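Local coordinates for protein enolase-phosphatase E1 (Saccharomyces cerevisiae, PDB 2G80) that probably converts 2,3-diketo-5-methylthiopentyl-1-phosphate into an acireductone by enolization and dephosphorylation, using magnesium, in the methionine salvage pathway, at residues 62-67 / 86-91; 51-56 / 94-99; 31-36 / 198-203; 218-221 / 226-229. One frame throughout, in Å; residues are numbered along the deposited sequence.

Interaction 1: residues 62-67 / 86-91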
# COMPACT_ATOMS: atom_id res chain seq x y z
N GLN A 62 -21.44 -9.15 10.52
CA GLN A 62 -22.47 -8.13 10.73
C GLN A 62 -22.98 -7.54 9.42
O GLN A 62 -24.18 -7.46 9.22
CB GLN A 62 -21.92 -7.01 11.62
CG GLN A 62 -22.93 -5.90 11.94
N LEU A 63 -22.06 -7.15 8.53
CA LEU A 63 -22.45 -6.55 7.24
C LEU A 63 -23.17 -7.51 6.33
O LEU A 63 -24.07 -7.08 5.61
CB LEU A 63 -21.26 -6.01 6.46
CG LEU A 63 -20.53 -4.79 7.00
CD1 LEU A 63 -19.34 -4.54 6.07
CD2 LEU A 63 -21.42 -3.56 7.11
N VAL A 64 -22.74 -8.78 6.32
CA VAL A 64 -23.42 -9.82 5.51
C VAL A 64 -24.80 -10.18 6.09
O VAL A 64 -25.78 -10.20 5.34
CB VAL A 64 -22.56 -11.10 5.30
CG1 VAL A 64 -23.33 -12.22 4.56
CG2 VAL A 64 -21.31 -10.75 4.52
N GLN A 65 -24.85 -10.48 7.39
CA GLN A 65 -26.10 -10.87 8.10
C GLN A 65 -27.22 -9.80 8.07
O GLN A 65 -28.39 -10.17 8.07
CB GLN A 65 -25.82 -11.35 9.54
CG GLN A 65 -25.01 -12.70 9.66
CD GLN A 65 -24.44 -13.00 11.08
OE1 GLN A 65 -24.97 -12.57 12.11
NE2 GLN A 65 -23.33 -13.77 11.12
N GLN A 66 -26.85 -8.52 8.04
CA GLN A 66 -27.81 -7.40 7.92
C GLN A 66 -28.04 -7.22 6.42
O GLN A 66 -27.16 -6.75 5.71
CB GLN A 66 -27.25 -6.12 8.56
N ASP A 67 -29.22 -7.59 5.93
CA ASP A 67 -29.47 -7.60 4.48
C ASP A 67 -30.36 -6.60 3.79
O ASP A 67 -31.25 -7.02 3.03
N GLU A 86 -24.98 -17.33 4.54
CA GLU A 86 -24.00 -18.24 5.19
C GLU A 86 -22.87 -18.58 4.20
O GLU A 86 -21.69 -18.52 4.55
CB GLU A 86 -24.67 -19.52 5.72
N GLN A 87 -23.24 -18.89 2.96
CA GLN A 87 -22.25 -19.16 1.89
C GLN A 87 -21.47 -17.92 1.54
O GLN A 87 -20.26 -18.01 1.33
CB GLN A 87 -22.91 -19.66 0.61
CG GLN A 87 -23.59 -20.99 0.72
CD GLN A 87 -24.26 -21.39 -0.58
OE1 GLN A 87 -24.03 -20.77 -1.64
NE2 GLN A 87 -25.11 -22.43 -0.52
N LEU A 88 -22.15 -16.77 1.45
CA LEU A 88 -21.46 -15.49 1.17
C LEU A 88 -20.45 -15.12 2.28
O LEU A 88 -19.33 -14.70 1.99
CB LEU A 88 -22.45 -14.35 0.93
CG LEU A 88 -21.86 -12.96 0.66
CD1 LEU A 88 -20.94 -12.98 -0.54
CD2 LEU A 88 -22.99 -11.95 0.46
N GLN A 89 -20.86 -15.27 3.53
CA GLN A 89 -19.99 -14.98 4.66
C GLN A 89 -18.76 -15.88 4.59
O GLN A 89 -17.63 -15.38 4.56
CB GLN A 89 -20.72 -15.14 6.00
CG GLN A 89 -19.86 -14.75 7.21
CD GLN A 89 -20.61 -14.83 8.52
OE1 GLN A 89 -21.67 -14.24 8.68
NE2 GLN A 89 -20.03 -15.55 9.50
N ALA A 90 -18.98 -17.19 4.49
CA ALA A 90 -17.90 -18.18 4.38
C ALA A 90 -16.95 -17.94 3.18
O ALA A 90 -15.72 -18.06 3.32
CB ALA A 90 -18.48 -19.61 4.33
N HIS A 91 -17.52 -17.59 2.03
CA HIS A 91 -16.73 -17.29 0.80
C HIS A 91 -15.79 -16.08 0.97
O HIS A 91 -14.64 -16.15 0.59
CB HIS A 91 -17.68 -17.05 -0.39
CG HIS A 91 -16.99 -16.72 -1.69
ND1 HIS A 91 -16.41 -17.68 -2.49
CD2 HIS A 91 -16.85 -15.55 -2.35
CE1 HIS A 91 -15.91 -17.11 -3.57
NE2 HIS A 91 -16.18 -15.81 -3.52

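Interaction 2: residues 51-56 / 94-99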
# COMPACT_ATOMS: atom_id res chain seq x y z
N THR A 51 -3.32 -6.16 11.69
CA THR A 51 -4.35 -5.14 11.83
C THR A 51 -5.44 -5.08 10.72
O THR A 51 -6.62 -5.25 11.03
CB THR A 51 -3.65 -3.75 12.01
OG1 THR A 51 -2.75 -3.81 13.12
CG2 THR A 51 -4.67 -2.63 12.28
N LEU A 52 -5.09 -4.88 9.45
CA LEU A 52 -6.12 -4.67 8.40
C LEU A 52 -7.02 -5.86 8.11
O LEU A 52 -8.24 -5.74 8.15
CB LEU A 52 -5.51 -4.19 7.08
CG LEU A 52 -4.97 -2.76 7.00
CD1 LEU A 52 -4.43 -2.51 5.61
CD2 LEU A 52 -6.03 -1.75 7.34
N PHE A 53 -6.42 -7.00 7.86
CA PHE A 53 -7.18 -8.23 7.57
C PHE A 53 -8.10 -8.64 8.73
O PHE A 53 -9.32 -8.83 8.48
CB PHE A 53 -6.24 -9.34 7.06
CG PHE A 53 -5.83 -9.22 5.60
CD1 PHE A 53 -6.04 -8.05 4.83
CD2 PHE A 53 -5.15 -10.28 5.00
CE1 PHE A 53 -5.64 -7.99 3.47
CE2 PHE A 53 -4.74 -10.23 3.66
CZ PHE A 53 -4.98 -9.06 2.90
N PRO A 54 -7.57 -8.74 9.98
CA PRO A 54 -8.43 -9.03 11.17
C PRO A 54 -9.53 -8.01 11.41
O PRO A 54 -10.64 -8.38 11.76
CB PRO A 54 -7.43 -9.04 12.33
CG PRO A 54 -6.16 -9.40 11.69
CD PRO A 54 -6.15 -8.71 10.38
N TYR A 55 -9.22 -6.73 11.23
CA TYR A 55 -10.22 -5.67 11.34
C TYR A 55 -11.39 -5.95 10.36
O TYR A 55 -12.58 -5.90 10.74
CB TYR A 55 -9.59 -4.24 11.11
CG TYR A 55 -10.62 -3.18 11.21
CD1 TYR A 55 -10.95 -2.62 12.45
CD2 TYR A 55 -11.38 -2.80 10.08
CE1 TYR A 55 -12.00 -1.64 12.56
CE2 TYR A 55 -12.42 -1.85 10.19
CZ TYR A 55 -12.72 -1.27 11.42
OH TYR A 55 -13.75 -0.33 11.52
N PHE A 56 -11.04 -6.22 9.11
CA PHE A 56 -12.02 -6.52 8.06
C PHE A 56 -12.82 -7.82 8.33
O PHE A 56 -14.06 -7.81 8.23
CB PHE A 56 -11.34 -6.56 6.69
CG PHE A 56 -12.21 -7.05 5.59
CD1 PHE A 56 -13.18 -6.22 5.05
CD2 PHE A 56 -12.10 -8.37 5.12
CE1 PHE A 56 -14.00 -6.67 4.03
CE2 PHE A 56 -12.93 -8.84 4.11
CZ PHE A 56 -13.89 -7.97 3.56
N GLU A 94 -12.98 -17.00 3.22
CA GLU A 94 -12.11 -17.91 2.48
C GLU A 94 -11.17 -17.13 1.57
O GLU A 94 -9.98 -17.45 1.51
CB GLU A 94 -12.92 -18.90 1.63
CG GLU A 94 -12.11 -19.86 0.78
CD GLU A 94 -12.97 -20.83 -0.05
OE1 GLU A 94 -14.23 -20.77 -0.01
OE2 GLU A 94 -12.36 -21.66 -0.75
N LEU A 95 -11.70 -16.14 0.85
CA LEU A 95 -10.86 -15.31 -0.05
C LEU A 95 -9.71 -14.59 0.71
O LEU A 95 -8.60 -14.50 0.19
CB LEU A 95 -11.69 -14.27 -0.81
CG LEU A 95 -12.79 -14.73 -1.81
CD1 LEU A 95 -13.58 -13.51 -2.24
CD2 LEU A 95 -12.25 -15.42 -3.02
N VAL A 96 -10.02 -14.10 1.91
CA VAL A 96 -9.05 -13.42 2.77
C VAL A 96 -7.99 -14.43 3.23
O VAL A 96 -6.81 -14.19 3.04
CB VAL A 96 -9.70 -12.75 4.04
CG1 VAL A 96 -8.64 -12.13 4.96
CG2 VAL A 96 -10.71 -11.66 3.65
N ALA A 97 -8.45 -15.56 3.78
CA ALA A 97 -7.58 -16.65 4.26
C ALA A 97 -6.64 -17.20 3.19
O ALA A 97 -5.50 -17.53 3.49
CB ALA A 97 -8.43 -17.81 4.84
N LYS A 98 -7.12 -17.31 1.95
CA LYS A 98 -6.31 -17.80 0.81
C LYS A 98 -5.60 -16.69 0.00
O LYS A 98 -4.96 -16.97 -0.98
CB LYS A 98 -7.18 -18.66 -0.09
CG LYS A 98 -7.73 -19.90 0.62
CD LYS A 98 -8.61 -20.71 -0.28
CE LYS A 98 -8.93 -22.09 0.29
NZ LYS A 98 -9.84 -22.81 -0.63
N ASP A 99 -5.69 -15.44 0.47
CA ASP A 99 -5.12 -14.24 -0.16
C ASP A 99 -5.49 -14.06 -1.65
O ASP A 99 -4.64 -13.76 -2.50
CB ASP A 99 -3.59 -14.15 0.09
CG ASP A 99 -3.06 -12.70 0.04
OD1 ASP A 99 -3.75 -11.78 0.55
OD2 ASP A 99 -1.96 -12.48 -0.51

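Interaction 3: residues 31-36 / 198-203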
# COMPACT_ATOMS: atom_id res chain seq x y z
N TYR A 31 18.63 13.29 -6.51
CA TYR A 31 17.55 12.88 -7.43
C TYR A 31 16.44 13.91 -7.56
O TYR A 31 16.10 14.60 -6.60
CB TYR A 31 16.98 11.53 -6.95
CG TYR A 31 18.03 10.43 -6.88
CD1 TYR A 31 18.45 9.78 -8.05
CD2 TYR A 31 18.66 10.09 -5.67
CE1 TYR A 31 19.45 8.79 -8.01
CE2 TYR A 31 19.67 9.09 -5.62
CZ TYR A 31 20.06 8.45 -6.80
OH TYR A 31 21.05 7.48 -6.78
N SER A 32 15.87 14.05 -8.76
CA SER A 32 14.70 14.93 -8.91
C SER A 32 13.46 14.25 -8.30
O SER A 32 12.60 14.94 -7.76
CB SER A 32 14.43 15.33 -10.37
OG SER A 32 13.82 14.30 -11.14
N THR A 33 13.40 12.92 -8.37
CA THR A 33 12.21 12.15 -8.05
C THR A 33 12.50 10.87 -7.29
O THR A 33 13.53 10.24 -7.46
CB THR A 33 11.51 11.82 -9.37
OG1 THR A 33 11.31 13.04 -10.10
CG2 THR A 33 10.14 11.14 -9.16
N TYR A 34 11.54 10.53 -6.42
CA TYR A 34 11.56 9.36 -5.59
C TYR A 34 10.27 8.55 -5.78
O TYR A 34 9.17 9.12 -5.79
CB TYR A 34 11.71 9.75 -4.13
CG TYR A 34 13.04 10.43 -3.86
CD1 TYR A 34 13.17 11.82 -3.96
CD2 TYR A 34 14.19 9.67 -3.56
CE1 TYR A 34 14.42 12.47 -3.75
CE2 TYR A 34 15.44 10.29 -3.32
CZ TYR A 34 15.54 11.68 -3.41
OH TYR A 34 16.75 12.27 -3.15
N LEU A 35 10.45 7.25 -5.94
CA LEU A 35 9.40 6.28 -6.12
C LEU A 35 9.50 5.36 -4.91
O LEU A 35 10.56 4.78 -4.62
CB LEU A 35 9.60 5.51 -7.42
CG LEU A 35 8.52 4.49 -7.79
CD1 LEU A 35 7.18 5.23 -8.08
CD2 LEU A 35 8.97 3.69 -9.01
N LEU A 36 8.40 5.20 -4.20
CA LEU A 36 8.42 4.41 -2.96
C LEU A 36 7.45 3.26 -2.98
O LEU A 36 6.29 3.42 -3.32
CB LEU A 36 8.07 5.29 -1.77
CG LEU A 36 8.90 6.56 -1.54
CD1 LEU A 36 8.33 7.31 -0.31
CD2 LEU A 36 10.33 6.24 -1.31
N ARG A 198 7.10 7.32 -18.04
CA ARG A 198 6.22 8.07 -18.97
C ARG A 198 5.28 9.01 -18.20
O ARG A 198 5.23 10.21 -18.50
CB ARG A 198 5.33 7.12 -19.78
CG ARG A 198 4.62 7.75 -20.94
CD ARG A 198 3.22 7.24 -21.13
NE ARG A 198 3.13 5.81 -21.33
CZ ARG A 198 2.57 4.90 -20.51
NH1 ARG A 198 1.98 5.20 -19.35
NH2 ARG A 198 2.59 3.62 -20.90
N ASP A 199 4.59 8.47 -17.19
CA ASP A 199 3.62 9.24 -16.37
C ASP A 199 4.29 10.24 -15.42
O ASP A 199 3.73 11.28 -15.15
CB ASP A 199 2.67 8.31 -15.59
CG ASP A 199 1.80 7.43 -16.52
OD1 ASP A 199 1.48 7.87 -17.65
OD2 ASP A 199 1.40 6.31 -16.11
N ILE A 200 5.47 9.90 -14.91
CA ILE A 200 6.27 10.80 -14.06
C ILE A 200 6.86 11.97 -14.91
O ILE A 200 6.84 13.11 -14.47
CB ILE A 200 7.37 9.99 -13.25
CG1 ILE A 200 6.72 9.34 -12.02
CG2 ILE A 200 8.53 10.83 -12.76
CD1 ILE A 200 7.72 8.53 -11.15
N GLY A 201 7.34 11.67 -16.11
CA GLY A 201 8.01 12.67 -16.94
C GLY A 201 9.31 13.01 -16.22
O GLY A 201 9.45 14.10 -15.63
N ALA A 202 10.18 12.02 -16.15
CA ALA A 202 11.50 12.19 -15.54
C ALA A 202 12.47 11.24 -16.21
O ALA A 202 12.07 10.15 -16.63
CB ALA A 202 11.46 11.94 -14.05
N LYS A 203 13.72 11.67 -16.35
CA LYS A 203 14.77 10.83 -16.91
C LYS A 203 15.00 9.75 -15.87
O LYS A 203 15.03 10.07 -14.69
CB LYS A 203 16.09 11.60 -17.12
CG LYS A 203 16.03 12.70 -18.16

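Interaction 4: residues 218-221 / 226-229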
# COMPACT_ATOMS: atom_id res chain seq x y z
N ASP A 218 15.34 -4.96 -9.34
CA ASP A 218 15.91 -5.53 -10.58
C ASP A 218 15.10 -5.10 -11.82
O ASP A 218 15.69 -4.80 -12.85
CB ASP A 218 15.88 -7.06 -10.57
CG ASP A 218 16.87 -7.70 -9.60
OD1 ASP A 218 17.74 -7.04 -9.03
OD2 ASP A 218 16.75 -8.93 -9.41
N ALA A 219 13.78 -5.15 -11.72
CA ALA A 219 12.89 -4.75 -12.83
C ALA A 219 13.09 -3.27 -13.17
O ALA A 219 13.25 -2.91 -14.33
CB ALA A 219 11.44 -5.04 -12.48
N ALA A 220 13.14 -2.44 -12.13
CA ALA A 220 13.36 -0.99 -12.23
C ALA A 220 14.70 -0.66 -12.88
O ALA A 220 14.77 0.17 -13.79
CB ALA A 220 13.28 -0.33 -10.85
N ALA A 221 15.76 -1.37 -12.44
CA ALA A 221 17.10 -1.19 -12.97
C ALA A 221 17.24 -1.50 -14.47
O ALA A 221 18.16 -0.98 -15.11
CB ALA A 221 18.12 -2.00 -12.14
N ALA A 226 17.64 4.34 -10.59
CA ALA A 226 18.49 4.05 -9.41
C ALA A 226 17.63 3.33 -8.34
O ALA A 226 16.43 3.56 -8.23
CB ALA A 226 19.13 5.31 -8.86
N THR A 227 18.26 2.44 -7.60
CA THR A 227 17.59 1.55 -6.68
C THR A 227 18.23 1.60 -5.31
O THR A 227 19.43 1.87 -5.20
CB THR A 227 17.73 0.08 -7.17
OG1 THR A 227 19.13 -0.22 -7.33
CG2 THR A 227 17.05 -0.11 -8.48
N GLY A 228 17.42 1.34 -4.29
CA GLY A 228 17.88 1.27 -2.89
C GLY A 228 17.06 0.21 -2.18
O GLY A 228 15.82 0.18 -2.38
N LEU A 229 17.72 -0.69 -1.44
CA LEU A 229 17.05 -1.79 -0.73
C LEU A 229 16.65 -1.33 0.67
O LEU A 229 17.53 -1.06 1.50
CB LEU A 229 17.93 -3.05 -0.64
CG LEU A 229 17.29 -4.33 -0.06
CD1 LEU A 229 16.07 -4.82 -0.86
CD2 LEU A 229 18.32 -5.45 0.01

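Interaction 1: residues 62-67 / 86-91
Gln65 and Gln89 are joined through their side-chain amides by one hydrogen bond. NE2 of Gln65 donates to OE1 of Gln89 at 3.0 Å. The N-H...O angle is 160°, so the bond is nearly straight. The donor lies in the carbonyl plane of Gln89 and meets a lone pair of OE1. The acceptor also lies close to the Gln65 amide plane. The two amides are 22° apart and nearly coplanar. Both chains are extended beyond CG. In Gln89, CG stands anti to the backbone N (chi1 -176°), which sends the chain out toward Gln65. An alanine at Gln89 is likely to leave the Gln65 amide without this partner and free to turn.

Apolar packing supplies the rest. Val64 is buried and points at the opposite helix. CG1 of Val64 does the touching: it lies 4.1 Å from CD2 of Leu88 and 4.2 Å from CB of Gln89. Gln89 thus covers the valine with its aliphatic base and bonds with its amide. The polar pair sits on the more exposed side of the contact, and the Val64-Leu88 pair lies on the buried side.

The contact joins the C-terminal end of helix 46-65 to the first turns of helix 85-97. The helices run antiparallel, with helix 72-78 between them in the chain. Val64 also packs on Lys85 and Ile92 of the second helix. Leu88 reaches Phe80 and Ile82 in the loop before helix 85-97, and Gln89 leans on Val60 and Pro61 of helix 46-65.

Interaction 2: residues 51-56 / 94-99
Phe53 and Val96 mark the nearest backbone approach, with their CA atoms 7.3 Å apart on two antiparallel helices. Val96 faces two aromatic rings of the other helix and gives one methyl to each. CG2 of Val96 meets the ring edge of Phe56, 3.6 Å from Phe56 CE2. CG1 of Val96 reaches the Phe53 ring obliquely, 4.0 Å from Phe53 CD2. With CG1 anti to the backbone N (chi1 176°), the two methyls spread toward the two rings.

The contact lies in the helical insertion that follows strand 33-36, consistent with the cap of HAD-type phosphatases. Helix 46-65 is kinked at Pro54, beside the contact. Helix 85-97 ends here in a Schellman motif, with Asp99 in its positive-phi position.

The carboxylate of Asp99 closes one side of the contact. OD1 of Asp99 sits in plane at the edge of the Phe53 ring, 3.6 Å from Phe53 CE2, where the slightly positive ring hydrogens probably suit its charge. OD2 has its own partner, a salt bridge to Lys101. An alanine at Phe53 would probably open a gap beside Val96 CG1 and leave OD1 without its aromatic edge. The Asp99 side chain is about 8 Å from that of Ser145, a predicted substrate-binding residue.

Interaction 3: residues 31-36 / 198-203
Thr33 turns its methyl onto Ile200, and the two side chains reach toward each other tip to tip. CG2 of Thr33 lies 4.0 Å from CG2 of Ile200. Thr33 CG2 is almost as close to Ile200 CD1, at 4.1 Å. CG2 therefore rests on both branches of the isoleucine. In Thr33 the methyl is anti to the backbone N, while OG1 stands beside that N (chi1 -53°). This split gives the residue an apolar side for Ile200 and a polar side for its neighbours.

Ala202 meets the polar side. CB of Ala202 is 4.1 Å from OG1 of Thr33 and 4.4 Å from OG of Ser32. OG of Ser32 and OG1 of Thr33 are hydrogen-bonded to each other at 3.0 Å. Arg139 also binds OG1 of Thr33 through NH2, and the same nitrogen bonds to O of Ile200. The guanidinium thus ties the strand to the end of the helix.

Strand 33-36 is an inner strand of the parallel sheet of the HAD fold, flanked by strands 140-143 and 207-211. It leads directly into Asp37, a magnesium ligand. Helix 190-200 packs against this sheet through Ile200, which also touches Phe141 and Phe179 on the strands beyond. Leu35 points to the same side and packs on Phe141 and Phe209.

The helix gives way at Gly201, which has positive phi. The chain then turns so that Ala202 faces the start of the strand.

Interaction 4: residues 218-221 / 226-229
Thr227 offers its methyl to two alanines of helix 214-221. CG2 of Thr227 is 4.5 Å from CB of Ala220 and 4.3 Å from CB of Ala221. These are loose methyl-methyl contacts, and the area they bury is small. The closest pair of CA atoms is that of Ala221 and Ala226, at 6.5 Å.

The inner part is the better packed. Ala220 is buried and points at the strand. Its methyl also meets Phe209 of strand 207-211 and Tyr193 of helix 190-200, so it is enclosed by sheet and helix together. The small side chain probably lets the helix lie close to the sheet. The outer part is loose. Ala221 is exposed and only skirts Thr227, although its methyl is the nearer of the two.

The threonine torsion fits this use. CG2 is anti to the carbonyl carbon, and OG1 sits beside both the backbone N and that carbon (chi1 56°). The methyl, not the hydroxyl, is therefore given to the alanines. Leu217, one turn back in the helix, adds to the packing on Thr227.

Helix 214-221 is the crossover of a beta-alpha-beta unit. It follows strand 207-211 and the magnesium ligand Asp212, and leads into strand 226-230. That strand pairs with 207-211 through Gly228 and with strand 246-247 through Leu229. Asp218, farther up the helix, is held by Lys243 and Tyr244.

Overall arrangement
Interactions 1 and 2 join the same two helices, 46-65 and 85-97, at points 15 Å apart between centres. Together they zip up the antiparallel pair in the helical insertion. Interactions 3 and 4 lie on the other side of the chain's centre, where helices pack on the parallel sheet. Their centres are 13 Å apart, and they touch where Tyr31 meets Ala226. Along the chain, interaction 3 spans interaction 2, which spans interaction 1; interaction 4 follows last. Interactions 2 and 3 are 33 Å apart between centres. The magnesium ligands Asp37, Glu39 and Asp212 belong to the sheet part, consistent with a HAD core carrying a helical cap.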